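Long-range contacts in CMP-sialic acid transporter 1 (Zea mays, PDB 6I1R), which probably carries CMP-sialic acid across the Golgi membrane, as an antiporter exchanging it for CMP, and is seen here with CMP bound in an outward-facing state: residues M130-L135 / K262-S267; D189-Q194 / L253-D258. The protein carries 5 engineered substitutions. One frame throughout, in Å; residues are numbered along the deposited sequence.

Contact 1: M130-L135 / K262-S267; sequences MAIVLL and KVYSTS
L135 plants its CD2 methyl squarely on one face of the Y264 ring, 3.7 Å from the ring centroid and 1° off the normal, a textbook CH-pi contact. The leucine gets there because CG lies anti to its backbone N (chi1 -174°), which sends the branch out toward the other helix. Its second methyl, CD1, lies on the same side, just outside the ring, 3.8 Å from Y264 CE1.

The apolar remainder is thinner. I132 meets the ring at its edge rather than its face, CD1 lying 4.1 Å from Y264 CE2, and the two side chains cross at about a right angle. These helices, 126-143 and 259-279, belong to the ten-helix transmembrane bundle of the drug/metabolite transporter superfamily. Their local axes run roughly parallel, 28° apart and 11.5 Å at closest approach, a gap that Y264 and L135 bridge with long side chains.

The two hydroxyls at the interface have partners. S267 OG bonds back to V263 O at 2.7 Å, almost straight along that carbonyl, and turns its side to L135 CD2. Y264 OH bonds to S299 O on helix 287-304, while S299 OG reaches A131 O. A131 CB meets the tip of the tyrosine, 3.5 Å from Y264 OH, and F304 packs edge-to-face with the Y264 ring.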
loop_
_atom_site.group_PDB
_atom_site.type_symbol
_atom_site.label_atom_id
_atom_site.label_comp_id
_atom_site.label_asym_id
_atom_site.label_seq_id
_atom_site.Cartn_x
_atom_site.Cartn_y
_atom_site.Cartn_z
ATOM N N MET B 130 11.429 -36.259 -2.513
ATOM C CA MET B 130 10.031 -36.334 -2.112
ATOM C C MET B 130 9.765 -35.362 -0.954
ATOM O O MET B 130 8.653 -34.848 -0.827
ATOM C CB MET B 130 9.663 -37.766 -1.713
ATOM C CG MET B 130 9.439 -38.665 -2.920
ATOM S SD MET B 130 9.947 -40.381 -2.670
ATOM C CE MET B 130 8.990 -40.787 -1.215
ATOM N N ALA B 131 10.782 -35.095 -0.135
ATOM C CA ALA B 131 10.668 -34.130 0.964
ATOM C C ALA B 131 10.598 -32.700 0.410
ATOM O O ALA B 131 9.775 -31.900 0.864
ATOM C CB ALA B 131 11.825 -34.294 1.921
ATOM N N ILE B 132 11.453 -32.389 -0.565
ATOM C CA ILE B 132 11.466 -31.051 -1.175
ATOM C C ILE B 132 10.063 -30.761 -1.723
ATOM O O ILE B 132 9.488 -29.706 -1.450
ATOM C CB ILE B 132 12.542 -30.920 -2.278
ATOM C CG1 ILE B 132 13.940 -31.334 -1.805
ATOM C CG2 ILE B 132 12.553 -29.510 -2.853
ATOM C CD1 ILE B 132 14.416 -30.632 -0.554
ATOM N N VAL B 133 9.517 -31.713 -2.477
ATOM C CA VAL B 133 8.183 -31.565 -3.055
ATOM C C VAL B 133 7.170 -31.410 -1.914
ATOM O O VAL B 133 6.374 -30.471 -1.913
ATOM C CB VAL B 133 7.821 -32.746 -3.980
ATOM C CG1 VAL B 133 6.358 -32.709 -4.400
ATOM C CG2 VAL B 133 8.721 -32.799 -5.207
ATOM N N LEU B 134 7.219 -32.310 -0.937
ATOM C CA LEU B 134 6.266 -32.258 0.175
ATOM C C LEU B 134 6.291 -30.876 0.834
ATOM O O LEU B 134 5.239 -30.373 1.221
ATOM C CB LEU B 134 6.585 -33.340 1.210
ATOM C CG LEU B 134 5.788 -34.635 1.081
ATOM C CD1 LEU B 134 6.249 -35.629 2.127
ATOM C CD2 LEU B 134 4.292 -34.385 1.207
ATOM N N LEU B 135 7.474 -30.278 0.962
ATOM C CA LEU B 135 7.594 -28.959 1.589
ATOM C C LEU B 135 6.799 -27.930 0.778
ATOM O O LEU B 135 6.012 -27.168 1.341
ATOM C CB LEU B 135 9.071 -28.561 1.682
ATOM C CG LEU B 135 9.354 -27.271 2.452
ATOM C CD1 LEU B 135 9.043 -27.439 3.932
ATOM C CD2 LEU B 135 10.795 -26.827 2.258
ATOM N N LYS B 262 18.163 -23.209 3.948
ATOM C CA LYS B 262 17.551 -21.883 3.868
ATOM C C LYS B 262 16.039 -22.041 3.662
ATOM O O LYS B 262 15.259 -21.584 4.491
ATOM C CB LYS B 262 18.183 -21.050 2.747
ATOM C CG LYS B 262 17.544 -19.689 2.486
ATOM C CD LYS B 262 18.040 -19.058 1.195
ATOM C CE LYS B 262 17.118 -18.049 0.537
ATOM N NZ LYS B 262 15.687 -18.199 0.896
ATOM N N VAL B 263 15.641 -22.718 2.585
ATOM C CA VAL B 263 14.222 -22.761 2.188
ATOM C C VAL B 263 13.400 -23.551 3.217
ATOM O O VAL B 263 12.188 -23.361 3.288
ATOM C CB VAL B 263 14.016 -23.309 0.760
ATOM C CG1 VAL B 263 14.652 -22.407 -0.287
ATOM C CG2 VAL B 263 14.502 -24.741 0.601
ATOM N N TYR B 264 14.022 -24.430 4.004
ATOM C CA TYR B 264 13.300 -25.059 5.117
ATOM C C TYR B 264 13.069 -24.019 6.223
ATOM O O TYR B 264 11.995 -23.986 6.817
ATOM C CB TYR B 264 14.025 -26.310 5.625
ATOM C CG TYR B 264 13.538 -27.602 5.013
ATOM C CD1 TYR B 264 12.469 -28.294 5.561
ATOM C CD2 TYR B 264 14.134 -28.131 3.881
ATOM C CE1 TYR B 264 12.011 -29.478 5.006
ATOM C CE2 TYR B 264 13.689 -29.314 3.311
ATOM C CZ TYR B 264 12.623 -29.991 3.875
ATOM O OH TYR B 264 12.182 -31.154 3.314
ATOM N N SER B 265 14.058 -23.162 6.479
ATOM C CA SER B 265 13.926 -22.101 7.491
ATOM C C SER B 265 12.824 -21.114 7.089
ATOM O O SER B 265 11.962 -20.775 7.902
ATOM C CB SER B 265 15.235 -21.381 7.709
ATOM O OG SER B 265 16.244 -22.274 8.152
ATOM N N THR B 266 12.875 -20.665 5.836
ATOM C CA THR B 266 11.925 -19.698 5.275
ATOM C C THR B 266 10.501 -20.264 5.326
ATOM O O THR B 266 9.554 -19.556 5.672
ATOM C CB THR B 266 12.282 -19.349 3.824
ATOM O OG1 THR B 266 13.664 -19.633 3.605
ATOM C CG2 THR B 266 12.008 -17.903 3.478
ATOM N N SER B 267 10.367 -21.535 4.959
ATOM C CA SER B 267 9.069 -22.204 4.919
ATOM C C SER B 267 8.482 -22.303 6.332
ATOM O O SER B 267 7.314 -21.976 6.544
ATOM C CB SER B 267 9.183 -23.562 4.274
ATOM O OG SER B 267 9.566 -23.447 2.912
#

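Contact 2: D189-Q194 / L253-D258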
loop_
_atom_site.group_PDB
_atom_site.type_symbol
_atom_site.label_atom_id
_atom_site.label_comp_id
_atom_site.label_asym_id
_atom_site.label_seq_id
_atom_site.Cartn_x
_atom_site.Cartn_y
_atom_site.Cartn_z
ATOM N N ASP B 189 37.590 -17.984 1.000
ATOM C CA ASP B 189 37.764 -16.593 1.431
ATOM C C ASP B 189 36.997 -16.356 2.737
ATOM O O ASP B 189 36.298 -17.243 3.233
ATOM C CB ASP B 189 37.316 -15.617 0.335
ATOM C CG ASP B 189 38.416 -15.209 -0.632
ATOM O OD1 ASP B 189 39.375 -15.989 -0.803
ATOM O OD2 ASP B 189 38.301 -14.113 -1.215
ATOM N N SER B 190 37.145 -15.151 3.284
ATOM C CA SER B 190 36.462 -14.751 4.512
ATOM C C SER B 190 34.990 -14.438 4.216
ATOM O O SER B 190 34.677 -13.768 3.233
ATOM C CB SER B 190 37.146 -13.566 5.147
ATOM O OG SER B 190 36.538 -13.230 6.384
ATOM N N LEU B 191 34.103 -14.908 5.090
ATOM C CA LEU B 191 32.667 -14.640 4.968
ATOM C C LEU B 191 32.432 -13.128 4.856
ATOM O O LEU B 191 31.618 -12.676 4.048
ATOM C CB LEU B 191 31.944 -15.220 6.189
ATOM C CG LEU B 191 30.429 -15.018 6.227
ATOM C CD1 LEU B 191 29.763 -15.644 5.011
ATOM C CD2 LEU B 191 29.834 -15.586 7.507
ATOM N N TYR B 192 33.166 -12.361 5.658
ATOM C CA TYR B 192 32.949 -10.922 5.782
ATOM C C TYR B 192 33.445 -10.191 4.526
ATOM O O TYR B 192 32.911 -9.138 4.185
ATOM C CB TYR B 192 33.627 -10.391 7.048
ATOM C CG TYR B 192 33.239 -11.111 8.316
ATOM C CD1 TYR B 192 31.908 -11.255 8.677
ATOM C CD2 TYR B 192 34.199 -11.651 9.158
ATOM C CE1 TYR B 192 31.541 -11.915 9.838
ATOM C CE2 TYR B 192 33.849 -12.313 10.323
ATOM C CZ TYR B 192 32.515 -12.447 10.665
ATOM O OH TYR B 192 32.158 -13.099 11.811
ATOM N N TRP B 193 34.455 -10.734 3.848
ATOM C CA TRP B 193 34.948 -10.139 2.595
ATOM C C TRP B 193 34.020 -10.519 1.434
ATOM O O TRP B 193 33.837 -9.733 0.501
ATOM C CB TRP B 193 36.404 -10.546 2.327
ATOM C CG TRP B 193 36.879 -10.263 0.933
ATOM C CD1 TRP B 193 37.322 -11.178 0.022
ATOM C CD2 TRP B 193 36.952 -8.982 0.280
ATOM N NE1 TRP B 193 37.672 -10.557 -1.146
ATOM C CE2 TRP B 193 37.453 -9.211 -1.021
ATOM C CE3 TRP B 193 36.648 -7.670 0.662
ATOM C CZ2 TRP B 193 37.654 -8.176 -1.933
ATOM C CZ3 TRP B 193 36.846 -6.648 -0.240
ATOM C CH2 TRP B 193 37.343 -6.899 -1.520
ATOM N N GLN B 194 33.442 -11.716 1.488
ATOM C CA GLN B 194 32.490 -12.151 0.465
ATOM C C GLN B 194 31.219 -11.298 0.580
ATOM O O GLN B 194 30.701 -10.802 -0.426
ATOM C CB GLN B 194 32.223 -13.652 0.598
ATOM C CG GLN B 194 33.439 -14.507 0.256
ATOM C CD GLN B 194 33.205 -15.986 0.444
ATOM O OE1 GLN B 194 32.650 -16.427 1.447
ATOM N NE2 GLN B 194 33.653 -16.774 -0.521
ATOM N N LEU B 253 24.667 -19.256 5.830
ATOM C CA LEU B 253 24.167 -20.557 5.356
ATOM C C LEU B 253 24.620 -20.812 3.912
ATOM O O LEU B 253 24.839 -21.963 3.532
ATOM C CB LEU B 253 22.638 -20.588 5.454
ATOM C CG LEU B 253 22.054 -20.676 6.864
ATOM C CD1 LEU B 253 20.537 -20.572 6.823
ATOM C CD2 LEU B 253 22.474 -21.963 7.558
ATOM N N MET B 254 24.742 -19.754 3.110
ATOM C CA MET B 254 25.281 -19.887 1.752
ATOM C C MET B 254 26.725 -20.401 1.826
ATOM O O MET B 254 27.166 -21.125 0.936
ATOM C CB MET B 254 25.259 -18.556 0.992
ATOM C CG MET B 254 23.868 -18.004 0.720
ATOM S SD MET B 254 22.862 -19.065 -0.344
ATOM C CE MET B 254 22.024 -20.067 0.885
ATOM N N LYS B 255 27.446 -20.039 2.888
ATOM C CA LYS B 255 28.844 -20.444 3.040
ATOM C C LYS B 255 28.918 -21.815 3.727
ATOM O O LYS B 255 29.393 -22.782 3.129
ATOM C CB LYS B 255 29.633 -19.388 3.824
ATOM C CG LYS B 255 31.055 -19.156 3.328
ATOM C CD LYS B 255 32.065 -18.864 4.419
ATOM C CE LYS B 255 33.336 -18.210 3.920
ATOM N NZ LYS B 255 33.787 -18.768 2.622
ATOM N N TYR B 256 28.432 -21.898 4.964
ATOM C CA TYR B 256 28.649 -23.074 5.814
ATOM C C TYR B 256 27.442 -24.023 5.782
ATOM O O TYR B 256 27.367 -24.943 6.598
ATOM C CB TYR B 256 28.951 -22.627 7.247
ATOM C CG TYR B 256 30.158 -21.733 7.360
ATOM C CD1 TYR B 256 30.042 -20.361 7.210
ATOM C CD2 TYR B 256 31.421 -22.255 7.591
ATOM C CE1 TYR B 256 31.144 -19.529 7.308
ATOM C CE2 TYR B 256 32.535 -21.436 7.687
ATOM C CZ TYR B 256 32.397 -20.067 7.543
ATOM O OH TYR B 256 33.485 -19.248 7.631
ATOM N N SER B 257 26.503 -23.823 4.861
ATOM C CA SER B 257 25.361 -24.730 4.764
ATOM C C SER B 257 24.916 -24.841 3.302
ATOM O O SER B 257 25.762 -24.933 2.422
ATOM C CB SER B 257 24.250 -24.285 5.676
ATOM O OG SER B 257 23.290 -25.318 5.825
ATOM N N ASP B 258 23.608 -24.852 3.045
ATOM C CA ASP B 258 23.102 -24.942 1.679
ATOM C C ASP B 258 21.727 -24.272 1.583
ATOM O O ASP B 258 21.088 -23.991 2.597
ATOM C CB ASP B 258 23.032 -26.397 1.207
ATOM C CG ASP B 258 22.311 -27.327 2.167
ATOM O OD1 ASP B 258 21.198 -26.971 2.601
ATOM O OD2 ASP B 258 22.869 -28.402 2.466
#
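L191 overlaps the aliphatic run of K255, the two side chains sliding past each other in opposite directions. CD1 of the leucine lies 3.9 Å from K255 CB and a similar distance from CD, while L191 CB covers the far end of the chain near CE. L191 is fully extended at chi1 (180°), CG pointing opposite N, which carries it across to helix 234-256, and its other methyl, CD2, reaches the edge of the Y256 ring at 4.2 Å from CE1.

Beyond this greasy contact the lysine turns polar. K255 NZ gives one hydrogen bond to the D189 backbone oxygen (3.0 Å) and another to Q194 OE1 (2.9 Å). Neither is aimed at a lone pair: the amine stands 37° out of each carbonyl plane, and at Q194 the C=O...N angle is a bent 117°. Q194 crosses the lysine at about a right angle, its chain extended beyond CG, and its amide is gripped at both ends, since NE2 bonds to M184 O on helix 160-186. The D189 carboxylate is turned elsewhere, with OD2 taking the backbone N-H of T66. With an alanine at K255, D189 O and Q194 OE1 would probably lose the amine they share, and the packing of L191 along K255 CG, CD and CE would go with it.

S190 is the N-cap of helix 191-216, so the lysine pins the residue just ahead of the cap and the first turn together. Within the nucleotide-sugar transporter fold, the contact ties the start of helix 191-216 to the end of helix 234-256, the next long helix, far along the chain from their connection.

In the fold
Contact 1 is buried among helices, every residue that touches being shut off from the surface; contact 2 is only partly buried, with Y256 exposed. Their chemistry differs: the inner one is methyl-on-ring packing between spans far apart in sequence, the outer one a charged amine held by neutral oxygens beside helix ends. The two share no helix, yet helices 234-256 and 259-279 follow each other in the chain, and 189-194/253-258 is nested within the loop that 130-135/262-267 closes. Their centres lie 21 Å apart, and their segments touch through M254 CE and K262 CD (4.1 Å), residues that lie outside both interfaces. Neither reaches the bound CMP.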